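Local coordinates for AP endonuclease, family protein 2 (Mycobacterium smegmatis, PDB 5TNV) that binds a magnesium ion within a xylose isomerase-like TIM barrel and may act as a metal-dependent endonuclease, at residues Tyr22-Trp27 with Val320-Leu325; Ala31-Phe36 with Lys56-Val61; Ser108-Val113 with Thr140-Ala145; Arg125-Ala130 with Asn186-Ser191. All coordinates share one frame; numbering follows the deposited sequence.

Overall arrangement
The four contacts sample one TIM barrel, from the meeting of its two ends, through the strand-helix wall, to the loops at the metal-bearing end. Contact 1 brings the loop before strand 29-32 against the last helix, 306-325, and encloses the others along the chain. The first segment of contact 2 follows closely in sequence; this contact, centred about 24 Å from contact 1, joins strand 29-32 to helix 51-63. Contacts 3 and 4 interlock: their segments alternate along the chain, their centres are about 18 Å apart, and they touch through neighbouring strands 137-141 and 189-193. Contact 3 comes nearest the magnesium, with the Met-143 side chain about 6 Å away; contacts 1 and 4 lie farther off.

Contact 1 (Tyr22-Trp27 with Val320-Leu325); sequences YSAHTW and VLTSAL
The helical hydrogen bond from Leu-325 N to Leu-321 O, 2.9 Å long, sets two leucines one turn apart, and both face the loop that holds Ala-24 and Trp-27. This is how the chain ends meet in this TIM barrel: the segment leading into the first strand lies against the final helix, 306-325. No hydrogen bond crosses the contact, so apolar packing carries it. Ala-24 points its methyl at the helix, with CB 3.9 Å from Leu-321 CB and 3.5 Å from Thr-322 OG1. That hydroxyl is engaged by the carbonyl of Leu-318, one turn earlier. Trp-27 swings its indole anti to the backbone N (chi1 -160°) and crosses both leucine side chains at about a right angle. Trp-27 CB meets Leu-321 CD1 at 3.9 Å. Tyr-22 CD2 lies over one ring face, 3.9 Å above the plane, and Leu-321 CD2 over the opposite one, both offset toward the rim. The indole NE1 is bonded to the carbonyl of Gly-295, which pins the edge of the ring. On the far side of the helix, Ser-323 OG bonds Glu-63 of the second subunit. A single methyl, Leu-325 CD1, serves two partners of the loop: it sits 3.6 Å from Ala-24 N and, near the plane of the indole, 4.0 Å from Trp-27 CE3 at the ring edge.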
loop_
_atom_site.group_PDB
_atom_site.type_symbol
_atom_site.label_atom_id
_atom_site.label_comp_id
_atom_site.label_asym_id
_atom_site.label_seq_id
_atom_site.Cartn_x
_atom_site.Cartn_y
_atom_site.Cartn_z
ATOM N N TYR A 22 18.271 19.416 15.170
ATOM C CA TYR A 22 18.671 19.219 13.790
ATOM C C TYR A 22 17.823 20.064 12.880
ATOM O O TYR A 22 16.712 20.462 13.242
ATOM C CB TYR A 22 18.504 17.739 13.448
ATOM C CG TYR A 22 19.345 16.793 14.239
ATOM C CD1 TYR A 22 20.696 16.725 14.015
ATOM C CD2 TYR A 22 18.810 15.969 15.233
ATOM C CE1 TYR A 22 21.491 15.862 14.740
ATOM C CE2 TYR A 22 19.626 15.097 15.952
ATOM C CZ TYR A 22 20.957 15.040 15.729
ATOM O OH TYR A 22 21.783 14.162 16.417
ATOM N N SER A 23 18.325 20.312 11.676
ATOM C CA SER A 23 17.464 20.834 10.599
ATOM C C SER A 23 16.812 19.647 9.896
ATOM O O SER A 23 17.275 18.529 10.129
ATOM C CB SER A 23 18.308 21.621 9.617
ATOM O OG SER A 23 19.047 20.806 8.723
ATOM N N ALA A 24 15.836 19.847 9.035
ATOM C CA ALA A 24 15.273 18.691 8.337
ATOM C C ALA A 24 16.351 17.862 7.580
ATOM O O ALA A 24 16.316 16.616 7.667
ATOM C CB ALA A 24 14.170 19.096 7.379
ATOM N N HIS A 25 17.266 18.504 6.890
ATOM C CA HIS A 25 18.225 17.758 6.032
ATOM C C HIS A 25 19.380 17.142 6.772
ATOM O O HIS A 25 20.159 16.346 6.256
ATOM C CB HIS A 25 18.653 18.764 4.924
ATOM C CG HIS A 25 17.356 18.727 4.095
ATOM N ND1 HIS A 25 16.178 19.336 4.537
ATOM C CD2 HIS A 25 17.008 18.119 2.935
ATOM C CE1 HIS A 25 15.182 19.146 3.682
ATOM N NE2 HIS A 25 15.676 18.413 2.688
ATOM N N THR A 26 19.539 17.465 8.044
ATOM C CA THR A 26 20.588 16.830 8.835
ATOM C C THR A 26 20.000 15.949 9.919
ATOM O O THR A 26 20.770 15.338 10.666
ATOM C CB THR A 26 21.540 17.856 9.461
ATOM O OG1 THR A 26 20.744 18.776 10.246
ATOM C CG2 THR A 26 22.307 18.551 8.351
ATOM N N TRP A 27 18.678 15.900 10.105
ATOM C CA TRP A 27 18.111 15.084 11.166
ATOM C C TRP A 27 18.409 13.622 10.863
ATOM O O TRP A 27 18.012 13.137 9.801
ATOM C CB TRP A 27 16.595 15.324 11.249
ATOM C CG TRP A 27 15.998 14.930 12.562
ATOM C CD1 TRP A 27 16.146 13.755 13.233
ATOM C CD2 TRP A 27 15.155 15.753 13.395
ATOM N NE1 TRP A 27 15.474 13.787 14.417
ATOM C CE2 TRP A 27 14.837 15.014 14.541
ATOM C CE3 TRP A 27 14.650 17.066 13.274
ATOM C CZ2 TRP A 27 14.032 15.524 15.538
ATOM C CZ3 TRP A 27 13.851 17.570 14.267
ATOM C CH2 TRP A 27 13.557 16.780 15.396
ATOM N N VAL A 320 8.016 15.474 5.748
ATOM C CA VAL A 320 7.227 15.925 6.879
ATOM C C VAL A 320 8.051 16.940 7.693
ATOM O O VAL A 320 7.546 18.006 8.063
ATOM C CB VAL A 320 6.750 14.737 7.744
ATOM C CG1 VAL A 320 6.117 15.212 9.051
ATOM C CG2 VAL A 320 5.748 13.866 6.982
ATOM N N LEU A 321 9.290 16.592 7.979
ATOM C CA LEU A 321 10.185 17.466 8.755
ATOM C C LEU A 321 10.446 18.758 8.023
ATOM O O LEU A 321 10.465 19.838 8.628
ATOM C CB LEU A 321 11.531 16.788 9.051
ATOM C CG LEU A 321 11.515 15.599 10.001
ATOM C CD1 LEU A 321 12.902 14.995 10.100
ATOM C CD2 LEU A 321 10.995 15.958 11.408
ATOM N N THR A 322 10.663 18.669 6.714
ATOM C CA THR A 322 10.983 19.885 5.934
ATOM C C THR A 322 9.831 20.876 6.070
ATOM O O THR A 322 10.037 22.066 6.351
ATOM C CB THR A 322 11.249 19.555 4.482
ATOM O OG1 THR A 322 12.429 18.735 4.390
ATOM C CG2 THR A 322 11.443 20.791 3.602
ATOM N N SER A 323 8.610 20.408 5.875
ATOM C CA SER A 323 7.445 21.267 6.015
ATOM C C SER A 323 7.297 21.825 7.447
ATOM O O SER A 323 7.032 22.997 7.646
ATOM C CB SER A 323 6.190 20.516 5.594
ATOM O OG SER A 323 5.045 21.311 5.852
ATOM N N ALA A 324 7.469 20.971 8.456
ATOM C CA ALA A 324 7.224 21.350 9.841
ATOM C C ALA A 324 8.270 22.318 10.358
ATOM O O ALA A 324 7.971 23.108 11.263
ATOM C CB ALA A 324 7.228 20.122 10.739
ATOM N N LEU A 325 9.486 22.282 9.803
ATOM C CA LEU A 325 10.586 23.092 10.284
ATOM C C LEU A 325 10.870 24.304 9.438
ATOM O O LEU A 325 11.696 25.119 9.806
ATOM C CB LEU A 325 11.877 22.202 10.386
ATOM C CG LEU A 325 11.813 21.053 11.405
ATOM C CD1 LEU A 325 13.087 20.209 11.271
ATOM C CD2 LEU A 325 11.626 21.584 12.823
#

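Contact 2 (Ala31-Phe36 with Lys56-Val61); sequences ANMLGF and KQLRQV
Gln-57 meets the Phe-36 ring chiefly with its aliphatic stem. Gln-57 CB stands over one face of the Phe-36 ring, 4.2 Å from the centroid and 23° off the ring normal, a CH-pi contact offset toward the rim. The two side chains run past each other in opposite directions, so the glutamine amide comes alongside the CB end of Phe-36, with Gln-57 NE2 3.9 Å from Phe-36 CD1 and the amide plane turned 59° from the ring. The other end of that amide is held by Trp-75, whose NE1 is bonded to OE1.

Two further groups meet the ring at its edge, near its plane. The amide of Gln-60 stands almost perpendicular to the ring, with NE2 4.0 Å from Phe-36 CE1, while Val-61 CG2 touches Phe-36 CE2 at 3.7 Å. With its CG1 anti to the backbone N, Val-61 splits its methyls between neighbours: CG2 also reaches Met-33 SD at 3.8 Å, and CG1 packs on Ala-31 CB at 3.6 Å. The methionine chain is bent at chi2 and chi3, which carries Met-33 CE to Leu-58 CD2, 4.0 Å away.

An Asx turn, in which Asn-32 OD1 accepts from Leu-34 N at 2.9 Å, turns the chain off the strand and into the 3-10 segment that presents Phe-36. Leu-307 of helix 306-325 also packs against Phe-36, Gln-60 and Val-61. The contact joins the first strand and helix of the beta-alpha-beta unit 29-32, 51-63, 68-70; the beta-alpha pair is the repeat from which a TIM barrel is built.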
loop_
_atom_site.group_PDB
_atom_site.type_symbol
_atom_site.label_atom_id
_atom_site.label_comp_id
_atom_site.label_asym_id
_atom_site.label_seq_id
_atom_site.Cartn_x
_atom_site.Cartn_y
_atom_site.Cartn_z
ATOM N N ALA A 31 18.689 3.713 8.606
ATOM C CA ALA A 31 18.233 2.390 8.191
ATOM C C ALA A 31 18.593 1.361 9.240
ATOM O O ALA A 31 19.797 1.156 9.536
ATOM C CB ALA A 31 18.835 1.978 6.868
ATOM N N ASN A 32 17.633 0.668 9.800
ATOM C CA ASN A 32 17.908 -0.449 10.715
ATOM C C ASN A 32 18.429 -1.623 9.920
ATOM O O ASN A 32 17.795 -1.982 8.940
ATOM C CB ASN A 32 16.607 -0.806 11.439
ATOM C CG ASN A 32 16.735 -1.792 12.556
ATOM O OD1 ASN A 32 17.064 -2.946 12.259
ATOM N ND2 ASN A 32 16.489 -1.423 13.793
ATOM N N MET A 33 19.567 -2.228 10.315
ATOM C CA MET A 33 20.210 -3.299 9.554
ATOM C C MET A 33 19.736 -4.711 9.918
ATOM O O MET A 33 20.251 -5.671 9.352
ATOM C CB MET A 33 21.734 -3.211 9.745
ATOM C CG MET A 33 22.316 -1.897 9.223
ATOM S SD MET A 33 22.196 -1.665 7.432
ATOM C CE MET A 33 23.512 -2.756 6.878
ATOM N N LEU A 34 18.747 -4.854 10.798
ATOM C CA LEU A 34 18.404 -6.205 11.272
ATOM C C LEU A 34 17.915 -7.064 10.087
ATOM O O LEU A 34 18.123 -8.304 10.142
ATOM C CB LEU A 34 17.475 -6.179 12.430
ATOM C CG LEU A 34 16.072 -5.965 12.357
ATOM C CD1 LEU A 34 15.288 -7.208 11.940
ATOM C CD2 LEU A 34 15.565 -5.707 13.782
ATOM N N GLY A 35 17.311 -6.507 9.046
ATOM C CA GLY A 35 16.843 -7.303 7.961
ATOM C C GLY A 35 17.913 -8.034 7.208
ATOM O O GLY A 35 17.596 -9.011 6.485
ATOM N N PHE A 36 19.176 -7.628 7.322
ATOM C CA PHE A 36 20.263 -8.396 6.716
ATOM C C PHE A 36 20.570 -9.663 7.483
ATOM O O PHE A 36 21.193 -10.575 6.924
ATOM C CB PHE A 36 21.526 -7.538 6.590
ATOM C CG PHE A 36 21.413 -6.467 5.509
ATOM C CD1 PHE A 36 21.569 -6.773 4.176
ATOM C CD2 PHE A 36 21.143 -5.166 5.827
ATOM C CE1 PHE A 36 21.442 -5.797 3.181
ATOM C CE2 PHE A 36 20.996 -4.167 4.852
ATOM C CZ PHE A 36 21.169 -4.492 3.503
ATOM N N LYS A 56 29.175 -4.469 0.520
ATOM C CA LYS A 56 28.110 -4.662 -0.461
ATOM C C LYS A 56 26.731 -4.573 0.185
ATOM O O LYS A 56 25.775 -4.150 -0.474
ATOM C CB LYS A 56 28.327 -5.943 -1.224
ATOM C CG LYS A 56 29.482 -5.852 -2.241
ATOM C CD LYS A 56 29.292 -6.740 -3.477
ATOM C CE LYS A 56 30.576 -6.914 -4.283
ATOM N NZ LYS A 56 30.903 -8.344 -4.560
ATOM N N GLN A 57 26.595 -4.980 1.439
ATOM C CA GLN A 57 25.313 -4.827 2.158
ATOM C C GLN A 57 25.068 -3.348 2.430
ATOM O O GLN A 57 23.968 -2.837 2.125
ATOM C CB GLN A 57 25.340 -5.648 3.449
ATOM C CG GLN A 57 25.414 -7.121 3.211
ATOM C CD GLN A 57 25.570 -7.903 4.501
ATOM O OE1 GLN A 57 26.403 -7.561 5.352
ATOM N NE2 GLN A 57 24.746 -8.939 4.662
ATOM N N LEU A 58 26.058 -2.653 2.955
ATOM C CA LEU A 58 25.974 -1.219 3.215
ATOM C C LEU A 58 25.632 -0.454 1.916
ATOM O O LEU A 58 24.845 0.490 1.918
ATOM C CB LEU A 58 27.262 -0.738 3.799
ATOM C CG LEU A 58 27.523 -1.147 5.241
ATOM C CD1 LEU A 58 29.004 -1.009 5.576
ATOM C CD2 LEU A 58 26.639 -0.339 6.218
ATOM N N ARG A 59 26.230 -0.880 0.811
ATOM C CA ARG A 59 26.013 -0.203 -0.483
ATOM C C ARG A 59 24.542 -0.220 -0.870
ATOM O O ARG A 59 24.043 0.754 -1.442
ATOM C CB ARG A 59 26.843 -0.898 -1.541
ATOM C CG ARG A 59 26.953 -0.129 -2.856
ATOM C CD ARG A 59 27.946 -0.798 -3.800
ATOM N NE ARG A 59 29.286 -0.795 -3.178
ATOM C CZ ARG A 59 30.247 -1.662 -3.468
ATOM N NH1 ARG A 59 30.087 -2.563 -4.411
ATOM N NH2 ARG A 59 31.403 -1.583 -2.839
ATOM N N GLN A 60 23.846 -1.328 -0.608
ATOM C CA GLN A 60 22.434 -1.405 -0.945
ATOM C C GLN A 60 21.640 -0.328 -0.211
ATOM O O GLN A 60 20.633 0.178 -0.737
ATOM C CB GLN A 60 21.865 -2.785 -0.590
ATOM C CG GLN A 60 22.424 -3.899 -1.465
ATOM C CD GLN A 60 21.761 -5.200 -1.112
ATOM O OE1 GLN A 60 20.541 -5.354 -1.253
ATOM N NE2 GLN A 60 22.524 -6.142 -0.621
ATOM N N VAL A 61 22.030 -0.041 1.019
ATOM C CA VAL A 61 21.386 0.968 1.862
ATOM C C VAL A 61 21.668 2.362 1.311
ATOM O O VAL A 61 20.757 3.180 1.142
ATOM C CB VAL A 61 21.866 0.774 3.311
ATOM C CG1 VAL A 61 21.245 1.837 4.181
ATOM C CG2 VAL A 61 21.540 -0.609 3.804
#

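Contact 3 (Ser108-Val113 with Thr140-Ala145); sequences SSIVDV and TGFMQA
Ser-109 reaches toward the loop of Phe-142 and Gln-144. Ser-109 CB rests 3.9 Å from Met-143 O and equally far from Gln-144 NE2. One bond further, OG lies anti to the backbone N (chi1 173°), at the edge of the Phe-142 ring. Ser-109 OG accepts from Val-111 N at 3.0 Å, an ST turn inside the type I beta turn from Ser-109 to Asp-112, and donates to water 1 at 2.7 Å. That water also takes a hydrogen from Gln-144 NE2 and gives one to Phe-142 O, bridging two segments that share no direct hydrogen bond.

Segment 108-113 lies in the loop after strand 99-104 of the TIM barrel, and 140-145 runs off the end of strand 137-141, on the side where the magnesium sits. The side chain of Met-143 is about 3 Å from that of metal ligand Glu-193. Water 2 joins Ile-110 N to Gly-141 O and Thr-140 OG1.

Gln-144 NE2 also donates to water 3 at 3.0 Å, and Gln-144 OE1 accepts from water 5 at 2.7 Å. Asp-112 OD2 takes a hydrogen from water 4 and lies 3.4 Å from Gln-144 OE1, acceptor beside acceptor, while OD1 accepts from Asn-115 N.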
loop_
_atom_site.group_PDB
_atom_site.type_symbol
_atom_site.label_atom_id
_atom_site.label_comp_id
_atom_site.label_asym_id
_atom_site.label_seq_id
_atom_site.Cartn_x
_atom_site.Cartn_y
_atom_site.Cartn_z
ATOM N N SER A 108 17.951 -9.157 23.149
ATOM C CA SER A 108 19.151 -9.202 23.965
ATOM C C SER A 108 18.888 -8.534 25.295
ATOM O O SER A 108 19.534 -7.570 25.693
ATOM C CB SER A 108 20.318 -8.517 23.256
ATOM O OG SER A 108 20.516 -9.132 22.018
ATOM N N SER A 109 17.878 -9.005 26.015
ATOM C CA SER A 109 17.427 -8.325 27.223
ATOM C C SER A 109 18.479 -8.364 28.340
ATOM O O SER A 109 19.078 -9.428 28.593
ATOM C CB SER A 109 16.149 -8.963 27.733
ATOM O OG SER A 109 15.824 -8.373 28.994
ATOM N N ILE A 110 18.629 -7.248 29.031
ATOM C CA ILE A 110 19.551 -7.177 30.160
ATOM C C ILE A 110 19.008 -7.922 31.375
ATOM O O ILE A 110 19.752 -8.035 32.372
ATOM C CB ILE A 110 19.964 -5.727 30.464
ATOM C CG1 ILE A 110 18.805 -4.907 31.001
ATOM C CG2 ILE A 110 20.659 -5.101 29.270
ATOM C CD1 ILE A 110 18.976 -3.430 31.129
ATOM N N VAL A 111 17.793 -8.485 31.315
ATOM C CA VAL A 111 17.322 -9.405 32.345
ATOM C C VAL A 111 16.980 -10.763 31.763
ATOM O O VAL A 111 16.306 -11.550 32.427
ATOM C CB VAL A 111 16.178 -8.823 33.209
ATOM C CG1 VAL A 111 16.665 -7.650 34.040
ATOM C CG2 VAL A 111 14.951 -8.463 32.374
ATOM N N ASP A 112 17.491 -11.091 30.576
ATOM C CA ASP A 112 17.415 -12.480 30.099
ATOM C C ASP A 112 17.959 -13.405 31.174
ATOM O O ASP A 112 19.016 -13.123 31.772
ATOM C CB ASP A 112 18.225 -12.580 28.817
ATOM C CG ASP A 112 18.070 -13.870 28.054
ATOM O OD1 ASP A 112 18.717 -14.874 28.469
ATOM O OD2 ASP A 112 17.299 -13.873 27.073
ATOM N N VAL A 113 17.255 -14.509 31.432
ATOM C CA VAL A 113 17.707 -15.365 32.554
ATOM C C VAL A 113 19.072 -15.980 32.294
ATOM O O VAL A 113 19.873 -16.019 33.237
ATOM C CB VAL A 113 16.629 -16.427 32.847
ATOM C CG1 VAL A 113 17.101 -17.378 33.948
ATOM C CG2 VAL A 113 15.318 -15.803 33.311
ATOM N N THR A 140 17.903 -0.275 24.085
ATOM C CA THR A 140 17.678 -1.604 24.616
ATOM C C THR A 140 16.189 -1.812 24.847
ATOM O O THR A 140 15.453 -0.857 25.106
ATOM C CB THR A 140 18.517 -1.781 25.904
ATOM O OG1 THR A 140 18.541 -3.141 26.300
ATOM C CG2 THR A 140 17.998 -0.952 27.061
ATOM N N GLY A 141 15.748 -3.053 24.775
ATOM C CA GLY A 141 14.394 -3.386 25.124
ATOM C C GLY A 141 14.334 -4.729 25.829
ATOM O O GLY A 141 15.353 -5.369 26.070
ATOM N N PHE A 142 13.114 -5.135 26.136
ATOM C CA PHE A 142 12.903 -6.326 26.967
ATOM C C PHE A 142 12.341 -7.493 26.193
ATOM O O PHE A 142 12.093 -8.574 26.752
ATOM C CB PHE A 142 12.053 -5.942 28.177
ATOM C CG PHE A 142 12.733 -4.906 29.059
ATOM C CD1 PHE A 142 13.888 -5.242 29.774
ATOM C CD2 PHE A 142 12.273 -3.600 29.155
ATOM C CE1 PHE A 142 14.555 -4.296 30.532
ATOM C CE2 PHE A 142 12.942 -2.679 29.956
ATOM C CZ PHE A 142 14.060 -3.028 30.639
ATOM N N MET A 143 12.158 -7.326 24.871
ATOM C CA MET A 143 11.854 -8.470 24.016
ATOM C C MET A 143 12.975 -9.511 24.160
ATOM O O MET A 143 14.144 -9.197 24.415
ATOM C CB MET A 143 11.661 -8.066 22.550
ATOM C CG MET A 143 12.801 -7.288 21.937
ATOM S SD MET A 143 12.571 -5.492 22.172
ATOM C CE MET A 143 14.143 -4.884 21.603
ATOM N N GLN A 144 12.602 -10.768 23.980
ATOM C CA GLN A 144 13.531 -11.902 24.040
ATOM C C GLN A 144 13.339 -12.788 22.818
ATOM O O GLN A 144 12.602 -12.439 21.899
ATOM C CB GLN A 144 13.424 -12.686 25.351
ATOM C CG GLN A 144 13.710 -11.851 26.577
ATOM C CD GLN A 144 13.858 -12.620 27.843
ATOM O OE1 GLN A 144 13.969 -13.863 27.835
ATOM N NE2 GLN A 144 13.910 -11.937 28.970
ATOM N N ALA A 145 14.023 -13.935 22.753
ATOM C CA ALA A 145 13.950 -14.794 21.586
ATOM C C ALA A 145 12.473 -15.127 21.264
ATOM O O ALA A 145 11.643 -15.325 22.153
ATOM C CB ALA A 145 14.645 -16.098 21.836
HETATM O O HOH W 1 13.210 -9.084 29.137
HETATM O O HOH W 2 17.295 -4.913 28.034
HETATM O O HOH W 3 13.669 -12.345 31.925
HETATM O O HOH W 4 15.996 -14.884 24.746
HETATM O O HOH W 5 15.084 -15.354 29.764
#

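Contact 4 (Arg125-Ala130 with Asn186-Ser191); sequences RLIDLA and NGIQLS
Asn-186 spends its side-chain amide nitrogen on two acceptors of helix 116-133. Asn-186 ND2 donates to Ile-127 O at 3.0 Å and to Asp-128 OD1, also at 3.0 Å, and both bonds are fairly straight. Each acceptor lies close to the amide plane of Asn-186, but they are met differently: the nitrogen stands 55° out of the carbonyl plane of Ile-127, whereas it approaches the carboxylate on its anti side, 19° out of plane. Water 6 closes a small ring by donating to Asn-186 OD1 at 2.7 Å and to Asp-128 OD1 at 3.1 Å.

Next to these polar groups, Ile-188 supplies an apolar one. Its CG1 sits between the backbone N and the carbonyl carbon (chi1 68°), and Ile-188 CD1 reaches Ala-130 CB at 3.9 Å and Ile-127 CG2 at 4.2 Å. Val-138, on the neighbouring barrel strand 137-141, packs against all three of these residues.

Further out, a Schellman motif with Gly-187 as its C-prime residue ends helix 169-185 and turns the chain toward strand 189-193, placing Asn-186 and Ile-188 against the adjacent helix of the TIM barrel. His-182 of helix 169-185 bonds Asp-128 OD1 through NE2. With both ND2 hydrogens committed, the amide flip of Asn-186 is fixed; the donors gathered on Asp-128 OD1 would probably help keep that carboxylate ionised.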
loop_
_atom_site.group_PDB
_atom_site.type_symbol
_atom_site.label_atom_id
_atom_site.label_comp_id
_atom_site.label_asym_id
_atom_site.label_seq_id
_atom_site.Cartn_x
_atom_site.Cartn_y
_atom_site.Cartn_z
ATOM N N ARG A 125 29.628 -2.057 26.321
ATOM C CA ARG A 125 30.595 -1.961 25.215
ATOM C C ARG A 125 30.057 -1.058 24.102
ATOM O O ARG A 125 30.807 -0.246 23.525
ATOM C CB ARG A 125 30.954 -3.327 24.706
ATOM C CG ARG A 125 31.836 -4.151 25.574
ATOM C CD ARG A 125 32.340 -5.451 24.972
ATOM N NE ARG A 125 33.179 -5.154 23.836
ATOM C CZ ARG A 125 34.446 -4.745 23.863
ATOM N NH1 ARG A 125 35.012 -4.602 25.066
ATOM N NH2 ARG A 125 35.091 -4.498 22.715
ATOM N N LEU A 126 28.777 -1.221 23.774
ATOM C CA LEU A 126 28.161 -0.384 22.729
ATOM C C LEU A 126 28.110 1.087 23.136
ATOM O O LEU A 126 28.296 1.969 22.287
ATOM C CB LEU A 126 26.802 -0.919 22.351
ATOM C CG LEU A 126 26.789 -2.302 21.708
ATOM C CD1 LEU A 126 25.361 -2.789 21.513
ATOM C CD2 LEU A 126 27.498 -2.301 20.361
ATOM N N ILE A 127 27.901 1.389 24.419
ATOM C CA ILE A 127 27.958 2.759 24.908
ATOM C C ILE A 127 29.349 3.340 24.735
ATOM O O ILE A 127 29.458 4.531 24.422
ATOM C CB ILE A 127 27.414 2.838 26.338
ATOM C CG1 ILE A 127 25.910 2.548 26.383
ATOM C CG2 ILE A 127 27.759 4.177 26.989
ATOM C CD1 ILE A 127 25.326 2.351 27.765
ATOM N N ASP A 128 30.408 2.563 24.925
ATOM C CA ASP A 128 31.741 3.048 24.612
ATOM C C ASP A 128 32.034 3.191 23.141
ATOM O O ASP A 128 32.705 4.132 22.750
ATOM C CB ASP A 128 32.821 2.128 25.278
ATOM C CG ASP A 128 32.946 2.453 26.749
ATOM O OD1 ASP A 128 32.714 3.600 27.214
ATOM O OD2 ASP A 128 33.300 1.519 27.486
ATOM N N LEU A 129 31.483 2.313 22.295
ATOM C CA LEU A 129 31.693 2.414 20.864
ATOM C C LEU A 129 30.932 3.553 20.220
ATOM O O LEU A 129 31.411 4.182 19.238
ATOM C CB LEU A 129 31.309 1.081 20.158
ATOM C CG LEU A 129 32.344 -0.035 20.376
ATOM C CD1 LEU A 129 31.745 -1.402 20.110
ATOM C CD2 LEU A 129 33.549 0.207 19.486
ATOM N N ALA A 130 29.733 3.829 20.712
ATOM C CA ALA A 130 28.833 4.780 20.039
ATOM C C ALA A 130 29.457 6.110 19.765
ATOM O O ALA A 130 29.369 6.625 18.646
ATOM C CB ALA A 130 27.545 4.858 20.835
ATOM N N ASN A 186 29.395 9.433 28.686
ATOM C CA ASN A 186 29.822 9.430 27.303
ATOM C C ASN A 186 29.124 10.439 26.415
ATOM O O ASN A 186 29.361 10.450 25.208
ATOM C CB ASN A 186 29.728 8.033 26.704
ATOM C CG ASN A 186 30.825 7.123 27.210
ATOM O OD1 ASN A 186 31.588 7.454 28.125
ATOM N ND2 ASN A 186 30.982 5.972 26.571
ATOM N N GLY A 187 28.307 11.300 27.010
ATOM C CA GLY A 187 27.646 12.351 26.253
ATOM C C GLY A 187 26.497 11.848 25.388
ATOM O O GLY A 187 26.118 12.597 24.466
ATOM N N ILE A 188 25.948 10.679 25.649
ATOM C CA ILE A 188 24.876 10.124 24.846
ATOM C C ILE A 188 23.737 9.738 25.768
ATOM O O ILE A 188 23.755 10.017 26.969
ATOM C CB ILE A 188 25.400 8.940 23.992
ATOM C CG1 ILE A 188 25.783 7.718 24.799
ATOM C CG2 ILE A 188 26.516 9.378 23.080
ATOM C CD1 ILE A 188 25.837 6.432 23.995
ATOM N N GLN A 189 22.703 9.086 25.224
ATOM C CA GLN A 189 21.603 8.599 26.047
ATOM C C GLN A 189 21.270 7.155 25.724
ATOM O O GLN A 189 21.569 6.654 24.611
ATOM C CB GLN A 189 20.356 9.464 25.908
ATOM C CG GLN A 189 20.556 10.890 26.356
ATOM C CD GLN A 189 19.258 11.697 26.357
ATOM O OE1 GLN A 189 18.175 11.177 26.400
ATOM N NE2 GLN A 189 19.412 12.996 26.360
ATOM N N LEU A 190 20.636 6.501 26.700
ATOM C CA LEU A 190 20.004 5.194 26.553
ATOM C C LEU A 190 18.525 5.373 26.200
ATOM O O LEU A 190 17.886 6.256 26.796
ATOM C CB LEU A 190 20.139 4.424 27.857
ATOM C CG LEU A 190 19.712 2.943 27.807
ATOM C CD1 LEU A 190 20.770 2.139 27.083
ATOM C CD2 LEU A 190 19.474 2.460 29.217
ATOM N N SER A 191 18.014 4.557 25.311
ATOM C CA SER A 191 16.593 4.541 25.010
ATOM C C SER A 191 16.037 3.138 25.290
ATOM O O SER A 191 16.733 2.145 25.105
ATOM C CB SER A 191 16.308 4.954 23.576
ATOM O OG SER A 191 14.939 5.293 23.416
HETATM O O HOH W 6 33.113 5.634 29.475
#